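Local coordinates for porphyranase B (Zobellia galactanivorans, PDB 3JUU), which cleaves the sulfated red-algal polysaccharide porphyran at its (1->4) linkages between beta-D-galactopyranose and alpha-L-galactopyranose-6-sulfate, at residues A[55-60]-A[243-248]; A[12-17]-A[107-112]; A[141-146]-A[170-175]. One frame throughout, in Å; residues are numbered along the deposited sequence. Where two conformers were deposited one is given.

Contact 1: residues A[55-60]-A[243-248]; sequences IGRAPG and ETYDWN. With GOL (glycerol), chain H.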
loop_
_atom_site.group_PDB
_atom_site.type_symbol
_atom_site.label_atom_id
_atom_site.label_comp_id
_atom_site.label_asym_id
_atom_site.label_seq_id
_atom_site.Cartn_x
_atom_site.Cartn_y
_atom_site.Cartn_z
ATOM N N ILE A 55 4.377 -10.123 -10.748
ATOM C CA ILE A 55 3.563 -9.751 -11.915
ATOM C C ILE A 55 2.071 -9.578 -11.593
ATOM O O ILE A 55 1.330 -9.071 -12.438
ATOM C CB ILE A 55 3.733 -10.826 -13.075
ATOM C CG1 ILE A 55 3.021 -12.116 -12.712
ATOM C CG2 ILE A 55 5.269 -10.973 -13.379
ATOM C CD1 ILE A 55 2.988 -13.122 -13.894
ATOM N N GLY A 56 1.641 -9.974 -10.390
ATOM C CA GLY A 56 0.232 -9.999 -10.038
ATOM C C GLY A 56 -0.227 -11.317 -9.514
ATOM O O GLY A 56 0.313 -12.395 -9.915
ATOM N N ARG A 57 -1.170 -11.290 -8.578
ATOM C CA ARG A 57 -1.756 -12.540 -8.116
ATOM C C ARG A 57 -2.842 -12.913 -9.121
ATOM O O ARG A 57 -3.762 -12.111 -9.367
ATOM C CB ARG A 57 -2.368 -12.378 -6.723
ATOM C CG ARG A 57 -3.048 -13.633 -6.142
ATOM C CD ARG A 57 -3.527 -13.386 -4.690
ATOM N NE ARG A 57 -2.470 -12.829 -3.790
ATOM C CZ ARG A 57 -2.350 -11.568 -3.403
ATOM N NH1 ARG A 57 -3.188 -10.584 -3.810
ATOM N NH2 ARG A 57 -1.362 -11.232 -2.571
ATOM N N ALA A 58 -2.805 -14.144 -9.642
ATOM C CA ALA A 58 -3.858 -14.431 -10.643
ATOM C C ALA A 58 -5.250 -14.332 -9.968
ATOM O O ALA A 58 -5.448 -14.755 -8.841
ATOM C CB ALA A 58 -3.646 -15.823 -11.289
ATOM N N PRO A 59 -6.255 -13.809 -10.663
ATOM C CA PRO A 59 -6.288 -13.529 -12.107
ATOM C C PRO A 59 -6.046 -12.040 -12.463
ATOM O O PRO A 59 -6.382 -11.646 -13.589
ATOM C CB PRO A 59 -7.724 -13.944 -12.475
ATOM C CG PRO A 59 -8.559 -13.430 -11.245
ATOM C CD PRO A 59 -7.596 -13.653 -10.017
ATOM N N GLY A 60 -5.478 -11.236 -11.547
ATOM C CA GLY A 60 -5.246 -9.784 -11.824
ATOM C C GLY A 60 -3.757 -9.504 -12.200
ATOM O O GLY A 60 -2.830 -9.699 -11.346
ATOM N N GLU A 243 -4.847 -5.042 -6.952
ATOM C CA GLU A 243 -4.603 -6.476 -7.262
ATOM C C GLU A 243 -5.917 -7.250 -7.105
ATOM O O GLU A 243 -6.909 -6.685 -6.600
ATOM C CB GLU A 243 -3.615 -7.036 -6.239
ATOM C CG GLU A 243 -4.247 -7.320 -4.888
ATOM C CD GLU A 243 -3.300 -6.954 -3.756
ATOM O OE1 GLU A 243 -2.639 -7.891 -3.241
ATOM O OE2 GLU A 243 -3.236 -5.760 -3.384
ATOM N N THR A 244 -5.912 -8.547 -7.414
ATOM C CA THR A 244 -7.043 -9.404 -6.944
ATOM C C THR A 244 -6.534 -10.159 -5.684
ATOM O O THR A 244 -5.389 -10.636 -5.636
ATOM C CB THR A 244 -7.432 -10.419 -8.064
ATOM O OG1 THR A 244 -6.203 -11.003 -8.552
ATOM C CG2 THR A 244 -8.141 -9.661 -9.270
ATOM N N TYR A 245 -7.391 -10.240 -4.690
ATOM C CA TYR A 245 -7.169 -11.112 -3.539
ATOM C C TYR A 245 -7.958 -12.419 -3.726
ATOM O O TYR A 245 -9.075 -12.396 -4.181
ATOM C CB TYR A 245 -7.819 -10.432 -2.329
ATOM C CG TYR A 245 -7.105 -9.221 -1.832
ATOM C CD1 TYR A 245 -5.791 -9.272 -1.422
ATOM C CD2 TYR A 245 -7.826 -8.008 -1.660
ATOM C CE1 TYR A 245 -5.148 -8.129 -0.819
ATOM C CE2 TYR A 245 -7.213 -6.924 -1.062
ATOM C CZ TYR A 245 -5.881 -6.976 -0.689
ATOM O OH TYR A 245 -5.338 -5.841 -0.099
ATOM N N ASP A 246 -7.368 -13.559 -3.355
ATOM C CA ASP A 246 -8.085 -14.842 -3.488
ATOM C C ASP A 246 -9.369 -14.873 -2.716
ATOM O O ASP A 246 -10.324 -15.592 -3.091
ATOM C CB ASP A 246 -7.169 -15.955 -2.944
ATOM C CG ASP A 246 -6.036 -16.314 -3.934
ATOM O OD1 ASP A 246 -5.942 -15.765 -5.075
ATOM O OD2 ASP A 246 -5.210 -17.113 -3.538
ATOM N N TRP A 247 -9.443 -14.093 -1.618
ATOM C CA TRP A 247 -10.606 -14.195 -0.756
ATOM C C TRP A 247 -11.716 -13.251 -1.176
ATOM O O TRP A 247 -12.778 -13.239 -0.539
ATOM C CB TRP A 247 -10.197 -13.928 0.729
ATOM C CG TRP A 247 -9.282 -12.763 0.855
ATOM C CD1 TRP A 247 -7.930 -12.782 0.880
ATOM C CD2 TRP A 247 -9.667 -11.382 1.023
ATOM N NE1 TRP A 247 -7.443 -11.520 1.038
ATOM C CE2 TRP A 247 -8.478 -10.643 1.154
ATOM C CE3 TRP A 247 -10.882 -10.733 1.051
ATOM C CZ2 TRP A 247 -8.459 -9.254 1.309
ATOM C CZ3 TRP A 247 -10.878 -9.311 1.209
ATOM C CH2 TRP A 247 -9.672 -8.615 1.339
ATOM N N ASN A 248 -11.458 -12.445 -2.232
ATOM C CA ASN A 248 -12.490 -11.567 -2.772
ATOM C C ASN A 248 -12.609 -11.840 -4.299
ATOM O O ASN A 248 -12.011 -11.112 -5.135
ATOM C CB ASN A 248 -12.143 -10.083 -2.483
ATOM C CG ASN A 248 -13.393 -9.201 -2.403
ATOM O OD1 ASN A 248 -13.459 -8.165 -3.083
ATOM N ND2 ASN A 248 -14.433 -9.653 -1.634
HETATM C C1 GOL H . -1.214 -5.614 -0.760
HETATM O O1 GOL H . -0.864 -5.409 -2.154
HETATM C C2 GOL H . -0.264 -6.674 -0.133
HETATM O O2 GOL H . -0.623 -7.092 1.185
HETATM C C3 GOL H . 0.072 -7.881 -0.951
HETATM O O3 GOL H . -1.161 -8.600 -1.102
HETATM O O HOH W 1 -3.528 -9.505 -8.669
HETATM O O HOH W 2 -6.855 -13.725 -6.688
HETATM O O HOH W 3 -4.321 -16.616 -7.061
#
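The guanidinium of Arg-57 meets Glu-243, the backbone of Thr-244 and O3 of a glycerol at its edge. The guanidinium and the carboxylate of Glu-243 are nearly coplanar, 11° apart. NH1 of Arg-57 makes a salt bridge of 2.8 Å to OE1 of Glu-243, using the anti lone pair. The same NH1 donates to Thr-244 O at 2.9 Å, and both acceptors lie in the guanidinium plane. The ring of Tyr-245 has CZ2 of Trp-247 on one face and CG of Glu-243 over the opposite face, both toward the rim. Its hydroxyl is hydrogen-bonded to Glu-148.

The two segments are loops on the substrate cleft of the GH16 jelly roll, and Arg-57 and Glu-243 are assigned to substrate binding. The glycerol, probably from the crystallisation liquor, occupies this part of the cleft and also bonds to Glu-143. Its O3 accepts from NH2 of Arg-57 and donates to OE1 of Glu-243. The Arg-57 chain is extended as far as CD, then bent about CG-CD (chi3 -51°), which turns the guanidinium toward Glu-243.

Closer to the backbone, Thr-244 OG1 accepts a weak bond of 3.1 Å from Gly-60 N and lies 3.3 Å from Pro-59 CD. One water links Arg-57 O to Thr-244 N. Two more join Ala-58 O to OD1 of Asp-246. Asp-246 OD1 also lies 3.4 Å from CD of Arg-57.

Contact 2: residues A[12-17]-A[107-112]; sequences PHFKPG and YGYYEC. With SO4 (sulfate ion), chain D.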
loop_
_atom_site.group_PDB
_atom_site.type_symbol
_atom_site.label_atom_id
_atom_site.label_comp_id
_atom_site.label_asym_id
_atom_site.label_seq_id
_atom_site.Cartn_x
_atom_site.Cartn_y
_atom_site.Cartn_z
ATOM N N PRO A 12 4.152 16.559 7.593
ATOM C CA PRO A 12 3.108 15.546 7.447
ATOM C C PRO A 12 1.756 16.032 7.861
ATOM O O PRO A 12 1.609 17.071 8.572
ATOM C CB PRO A 12 3.569 14.400 8.374
ATOM C CG PRO A 12 5.059 14.579 8.496
ATOM C CD PRO A 12 5.200 16.081 8.508
ATOM N N HIS A 13 0.713 15.332 7.417
ATOM C CA HIS A 13 -0.640 15.710 7.817
ATOM C C HIS A 13 -0.943 15.234 9.229
ATOM O O HIS A 13 -1.131 14.018 9.463
ATOM C CB HIS A 13 -1.658 15.141 6.826
ATOM C CG HIS A 13 -1.939 16.058 5.678
ATOM N ND1 HIS A 13 -3.206 16.505 5.377
ATOM C CD2 HIS A 13 -1.104 16.618 4.764
ATOM C CE1 HIS A 13 -3.142 17.286 4.308
ATOM N NE2 HIS A 13 -1.879 17.372 3.924
ATOM N N PHE A 14 -0.972 16.182 10.194
ATOM C CA PHE A 14 -1.360 15.797 11.537
ATOM C C PHE A 14 -2.366 16.824 11.969
ATOM O O PHE A 14 -2.098 18.039 11.768
ATOM C CB PHE A 14 -0.175 15.830 12.534
ATOM C CG PHE A 14 0.890 14.829 12.272
ATOM C CD1 PHE A 14 0.581 13.454 12.302
ATOM C CD2 PHE A 14 2.219 15.222 12.018
ATOM C CE1 PHE A 14 1.588 12.516 12.109
ATOM C CE2 PHE A 14 3.246 14.297 11.843
ATOM C CZ PHE A 14 2.933 12.933 11.831
ATOM N N LYS A 15 -3.477 16.401 12.582
ATOM C CA LYS A 15 -4.452 17.332 13.172
ATOM C C LYS A 15 -3.791 17.984 14.419
ATOM O O LYS A 15 -2.712 17.558 14.861
ATOM C CB LYS A 15 -5.713 16.571 13.648
ATOM C CG LYS A 15 -6.579 15.953 12.527
ATOM C CD LYS A 15 -7.303 17.073 11.812
ATOM C CE LYS A 15 -8.514 16.580 11.004
ATOM N NZ LYS A 15 -8.108 16.011 9.660
ATOM N N PRO A 16 -4.435 19.022 14.969
ATOM C CA PRO A 16 -3.798 19.681 16.109
ATOM C C PRO A 16 -3.710 18.721 17.290
ATOM O O PRO A 16 -4.677 17.983 17.584
ATOM C CB PRO A 16 -4.770 20.842 16.432
ATOM C CG PRO A 16 -5.489 21.192 15.060
ATOM C CD PRO A 16 -5.640 19.730 14.470
ATOM N N GLY A 17 -2.551 18.675 17.928
ATOM C CA GLY A 17 -2.439 17.777 19.016
ATOM C C GLY A 17 -2.084 16.345 18.687
ATOM O O GLY A 17 -2.244 15.503 19.564
ATOM N N TYR A 107 12.992 3.278 8.781
ATOM C CA TYR A 107 12.277 4.207 9.689
ATOM C C TYR A 107 11.758 5.433 8.982
ATOM O O TYR A 107 12.146 5.704 7.839
ATOM C CB TYR A 107 13.104 4.618 10.960
ATOM C CG TYR A 107 13.791 3.428 11.572
ATOM C CD1 TYR A 107 13.081 2.295 11.946
ATOM C CD2 TYR A 107 15.188 3.394 11.649
ATOM C CE1 TYR A 107 13.751 1.144 12.449
ATOM C CE2 TYR A 107 15.853 2.268 12.165
ATOM C CZ TYR A 107 15.098 1.173 12.585
ATOM O OH TYR A 107 15.740 0.042 13.048
ATOM N N GLY A 108 10.882 6.162 9.646
ATOM C CA GLY A 108 10.386 7.402 9.147
ATOM C C GLY A 108 8.857 7.471 9.142
ATOM O O GLY A 108 8.200 6.597 9.722
ATOM N N TYR A 109 8.276 8.523 8.547
ATOM C CA TYR A 109 6.833 8.695 8.536
ATOM C C TYR A 109 6.402 8.615 7.042
ATOM O O TYR A 109 6.967 9.343 6.196
ATOM C CB TYR A 109 6.415 10.070 9.181
ATOM C CG TYR A 109 4.899 10.145 9.304
ATOM C CD1 TYR A 109 4.249 9.469 10.374
ATOM C CD2 TYR A 109 4.072 10.798 8.324
ATOM C CE1 TYR A 109 2.885 9.430 10.461
ATOM C CE2 TYR A 109 2.673 10.773 8.442
ATOM C CZ TYR A 109 2.083 10.052 9.519
ATOM O OH TYR A 109 0.699 10.075 9.662
ATOM N N TYR A 110 5.368 7.826 6.731
ATOM C CA TYR A 110 5.019 7.589 5.323
ATOM C C TYR A 110 3.572 7.745 5.224
ATOM O O TYR A 110 2.815 7.044 5.952
ATOM C CB TYR A 110 5.384 6.136 4.933
ATOM C CG TYR A 110 6.864 5.909 5.061
ATOM C CD1 TYR A 110 7.684 6.084 3.924
ATOM C CD2 TYR A 110 7.460 5.552 6.283
ATOM C CE1 TYR A 110 9.076 5.916 4.028
ATOM C CE2 TYR A 110 8.799 5.402 6.377
ATOM C CZ TYR A 110 9.615 5.596 5.248
ATOM O OH TYR A 110 10.984 5.407 5.338
ATOM N N GLU A 111 3.123 8.626 4.312
ATOM C CA GLU A 111 1.699 8.896 4.244
ATOM C C GLU A 111 1.253 9.067 2.784
ATOM O O GLU A 111 2.050 9.469 1.950
ATOM C CB GLU A 111 1.355 10.175 5.025
ATOM C CG GLU A 111 2.368 11.336 4.741
ATOM C CD GLU A 111 1.921 12.689 5.225
ATOM O OE1 GLU A 111 0.895 12.763 5.941
ATOM O OE2 GLU A 111 2.583 13.688 4.781
ATOM N N CYS A 112 -0.019 8.769 2.473
ATOM C CA CYS A 112 -0.562 9.112 1.165
ATOM C C CYS A 112 -2.000 9.588 1.347
ATOM O O CYS A 112 -2.634 9.363 2.396
ATOM C CB CYS A 112 -0.484 7.862 0.232
ATOM S SG CYS A 112 -1.853 6.651 0.552
HETATM S S SO4 D . -2.282 18.921 0.663
HETATM O O1 SO4 D . -2.820 20.198 1.119
HETATM O O2 SO4 D . -1.502 19.126 -0.566
HETATM O O3 SO4 D . -1.429 18.395 1.732
HETATM O O4 SO4 D . -3.416 18.003 0.410
HETATM O O HOH W 4 -0.579 11.710 7.973
#
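Phe-14 and Tyr-109 form an edge-to-face aromatic pair, with the edge of Phe-14 turned to the face of Tyr-109. The ring centroids are 4.9 Å apart and the planes meet at 58°. CZ of Phe-14 sits over the centre of the tyrosine ring, and CE1 lies 3.6 Å from Tyr-109 CZ. CG of Tyr-109 is anti to its N and beside its carbonyl carbon (chi1 -173°), which sets the ring against Phe-14 and beside Pro-12. Pro-12 adds a second apolar contact: its CB lies 3.6 Å from CD2 of Tyr-109.

The polar part centres on Glu-111. His-13 N donates to OE1 of Glu-111 at 3.0 Å in a nearly straight bond. The donor comes from the syn side, 21° out of the carboxylate plane. One water knits the two segments further. It donates to His-13 O and to Glu-111 OE1, and accepts from Tyr-109 OH at 2.7 Å. Glu-111 OE2 lies 3.3 Å from Pro-12 CA and accepts from Trp-273 NE1.

A sulfate, probably from the crystallisation liquor, is bound by Arg-271 and Trp-269 next to His-13.

The contact lays the N-terminal loop against strand 108-115 of the beta-sandwich, away from the catalytic site. That strand pairs with strands 202-210 and 264-276. Phe-217 of strand 213-218 makes edge-to-face pairs with both Phe-14 and Tyr-109.

Contact 3: residues A[141-146]-A[170-175]; sequences TTELDI and NTHSRN. With SO4 (sulfate ion), chain G.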
loop_
_atom_site.group_PDB
_atom_site.type_symbol
_atom_site.label_atom_id
_atom_site.label_comp_id
_atom_site.label_asym_id
_atom_site.label_seq_id
_atom_site.Cartn_x
_atom_site.Cartn_y
_atom_site.Cartn_z
ATOM N N THR A 141 11.425 -11.648 5.378
ATOM C CA THR A 141 10.508 -10.623 4.894
ATOM C C THR A 141 9.916 -9.862 6.054
ATOM O O THR A 141 9.487 -10.480 7.046
ATOM C CB THR A 141 9.370 -11.298 4.131
ATOM O OG1 THR A 141 9.973 -11.944 2.999
ATOM C CG2 THR A 141 8.355 -10.231 3.612
ATOM N N THR A 142 9.798 -8.556 5.882
ATOM C CA THR A 142 9.093 -7.715 6.814
ATOM C C THR A 142 8.184 -6.901 5.874
ATOM O O THR A 142 8.612 -6.327 4.909
ATOM C CB THR A 142 10.036 -6.726 7.605
ATOM O OG1 THR A 142 10.778 -5.888 6.689
ATOM C CG2 THR A 142 10.997 -7.447 8.482
ATOM N N GLU A 143 6.882 -6.922 6.160
ATOM C CA GLU A 143 5.906 -6.164 5.354
ATOM C C GLU A 143 5.093 -5.339 6.312
ATOM O O GLU A 143 4.579 -5.867 7.294
ATOM C CB GLU A 143 4.989 -7.178 4.607
ATOM C CG GLU A 143 3.867 -6.451 3.789
ATOM C CD GLU A 143 2.952 -7.488 3.100
ATOM O OE1 GLU A 143 3.282 -8.708 3.049
ATOM O OE2 GLU A 143 1.865 -7.066 2.640
ATOM N N LEU A 144 4.955 -4.046 5.991
ATOM C CA LEU A 144 4.197 -3.083 6.820
ATOM C C LEU A 144 3.050 -2.517 5.918
ATOM O O LEU A 144 3.253 -1.695 5.049
ATOM C CB LEU A 144 5.184 -1.962 7.303
ATOM C CG LEU A 144 4.739 -1.095 8.517
ATOM C CD1 LEU A 144 5.777 -0.021 8.800
ATOM C CD2 LEU A 144 3.331 -0.472 8.300
ATOM N N ASP A 145 1.838 -3.019 6.138
ATOM C CA ASP A 145 0.639 -2.572 5.379
ATOM C C ASP A 145 -0.047 -1.394 6.054
ATOM O O ASP A 145 -0.513 -1.492 7.204
ATOM C CB ASP A 145 -0.323 -3.770 5.266
ATOM C CG ASP A 145 0.366 -4.959 4.615
ATOM O OD1 ASP A 145 0.833 -4.808 3.449
ATOM O OD2 ASP A 145 0.514 -5.999 5.280
ATOM N N ILE A 146 -0.124 -0.279 5.334
ATOM C CA ILE A 146 -0.611 0.918 5.944
ATOM C C ILE A 146 -2.109 0.957 5.716
ATOM O O ILE A 146 -2.920 1.168 6.657
ATOM C CB ILE A 146 0.127 2.169 5.391
ATOM C CG1 ILE A 146 1.587 1.998 5.596
ATOM C CG2 ILE A 146 -0.475 3.504 6.002
ATOM C CD1 ILE A 146 2.400 2.840 4.741
ATOM N N ASN A 170 -1.481 -3.679 8.875
ATOM C CA ASN A 170 -0.908 -4.979 9.259
ATOM C C ASN A 170 0.587 -4.952 9.317
ATOM O O ASN A 170 1.249 -4.021 8.802
ATOM C CB ASN A 170 -1.417 -6.099 8.290
ATOM C CG ASN A 170 -1.631 -7.455 9.001
ATOM O OD1 ASN A 170 -0.899 -7.790 9.933
ATOM N ND2 ASN A 170 -2.587 -8.248 8.518
ATOM N N THR A 171 1.170 -5.945 9.998
ATOM C CA THR A 171 2.672 -6.059 10.014
ATOM C C THR A 171 2.933 -7.561 9.915
ATOM O O THR A 171 2.284 -8.339 10.603
ATOM C CB THR A 171 3.344 -5.455 11.319
ATOM O OG1 THR A 171 2.740 -6.082 12.464
ATOM C CG2 THR A 171 3.115 -3.825 11.451
ATOM N N HIS A 172 3.808 -7.985 9.023
ATOM C CA HIS A 172 4.034 -9.391 8.803
ATOM C C HIS A 172 5.505 -9.698 8.911
ATOM O O HIS A 172 6.320 -8.937 8.394
ATOM C CB HIS A 172 3.642 -9.816 7.369
ATOM C CG HIS A 172 2.206 -9.585 7.054
ATOM N ND1 HIS A 172 1.205 -10.386 7.565
ATOM C CD2 HIS A 172 1.584 -8.613 6.338
ATOM C CE1 HIS A 172 0.040 -9.982 7.092
ATOM N NE2 HIS A 172 0.241 -8.907 6.350
ATOM N N SER A 173 5.796 -10.873 9.475
ATOM C CA SER A 173 7.154 -11.419 9.445
ATOM C C SER A 173 7.009 -12.817 8.827
ATOM O O SER A 173 6.214 -13.650 9.302
ATOM C CB SER A 173 7.705 -11.511 10.882
ATOM O OG SER A 173 8.847 -12.388 10.862
ATOM N N ARG A 174 7.774 -13.110 7.784
ATOM C CA ARG A 174 7.722 -14.447 7.148
ATOM C C ARG A 174 8.979 -14.777 6.376
ATOM O O ARG A 174 9.913 -13.922 6.342
ATOM C CB ARG A 174 6.519 -14.593 6.222
ATOM C CG ARG A 174 6.492 -13.499 5.064
ATOM C CD ARG A 174 5.342 -13.776 4.054
ATOM N NE ARG A 174 5.378 -12.758 3.013
ATOM C CZ ARG A 174 4.866 -11.541 3.148
ATOM N NH1 ARG A 174 4.206 -11.171 4.268
ATOM N NH2 ARG A 174 5.011 -10.703 2.158
ATOM N N ASN A 175 9.014 -15.959 5.701
ATOM C CA ASN A 175 10.230 -16.305 4.903
ATOM C C ASN A 175 11.527 -16.269 5.721
ATOM O O ASN A 175 12.627 -15.830 5.266
ATOM C CB ASN A 175 10.372 -15.437 3.647
ATOM C CG ASN A 175 9.184 -15.507 2.752
ATOM O OD1 ASN A 175 8.571 -16.566 2.621
ATOM N ND2 ASN A 175 8.791 -14.350 2.173
HETATM S S SO4 G . 6.601 -12.709 -0.569
HETATM O O1 SO4 G . 5.625 -12.849 -1.593
HETATM O O2 SO4 G . 6.747 -11.333 -0.125
HETATM O O3 SO4 G . 6.264 -13.682 0.483
HETATM O O4 SO4 G . 7.886 -12.842 -1.218
HETATM O O HOH W 5 10.863 -10.987 9.505
#
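Glu-143 and His-172 face each other as a hydrogen-bonded pair of two antiparallel strands, and their side chains lie alongside, pointing the same way. The carboxylate and imidazole planes are 49° apart, with CD of Glu-143 3.7 Å from CD2 of His-172. Backbone bonds at Thr-141 with Arg-174, Glu-143 with His-172 and Asp-145 with Asn-170 hold the strands together.

CG of Glu-143 is anti to N (chi1 177°) and the chain is extended, which carries the carboxylate out to Arg-174. Arg-174 crosses Glu-143 obliquely, its guanidinium almost upright to the carboxylate, at 85°. NH2 and NH1 of Arg-174 both grip OE1 of Glu-143, at 2.8 and 2.9 Å, from opposite faces of the carboxylate plane. CG2 of Thr-141 covers one face of the guanidinium. At its edge a sulfate ion accepts from NE and NH2. Asn-175 ND2 also donates to the sulfate and to Thr-141 OG1.

Asp-145 crosses His-172 at about a right angle. Asp-145 OD2 lies at the imidazole edge, 3.0 Å from His-172 CD2. His-172 ND1 is hydrogen-bonded to Ser-186. OD1 of Asp-145 approaches OE2 of Glu-143 to 2.6 Å.

Glu-143, the assigned nucleophile, Asp-145 and the proton donor Glu-148, past the corner at Ile-146, form the GH16 signature Glu-x-Asp-x-x-Glu. A glycerol bonded to Glu-143 OE2 marks the cleft. The two bonds from Arg-174 probably help to orient the nucleophile.

Overall arrangement
Contacts 1 and 3 both line the substrate cleft, with nearest atoms about 7 Å apart. Contact 3 is nested in the chain loop closed by contact 1. Contact 1 joins two loops beside the cleft, while contact 3 pairs two strands, one of which carries the nucleophile. Both are partly buried and rich in charge, each with an arginine gripping a glutamate. Contact 2 lies on the opposite side of the chain's centre from contact 1, about 30 Å between centres. It is a buried contact and mixes aromatic packing with one backbone-to-carboxylate bond. Contacts 2 and 3 both involve sandwich strands, but different ones; strand pairing joins the two segments in contact 3 alone.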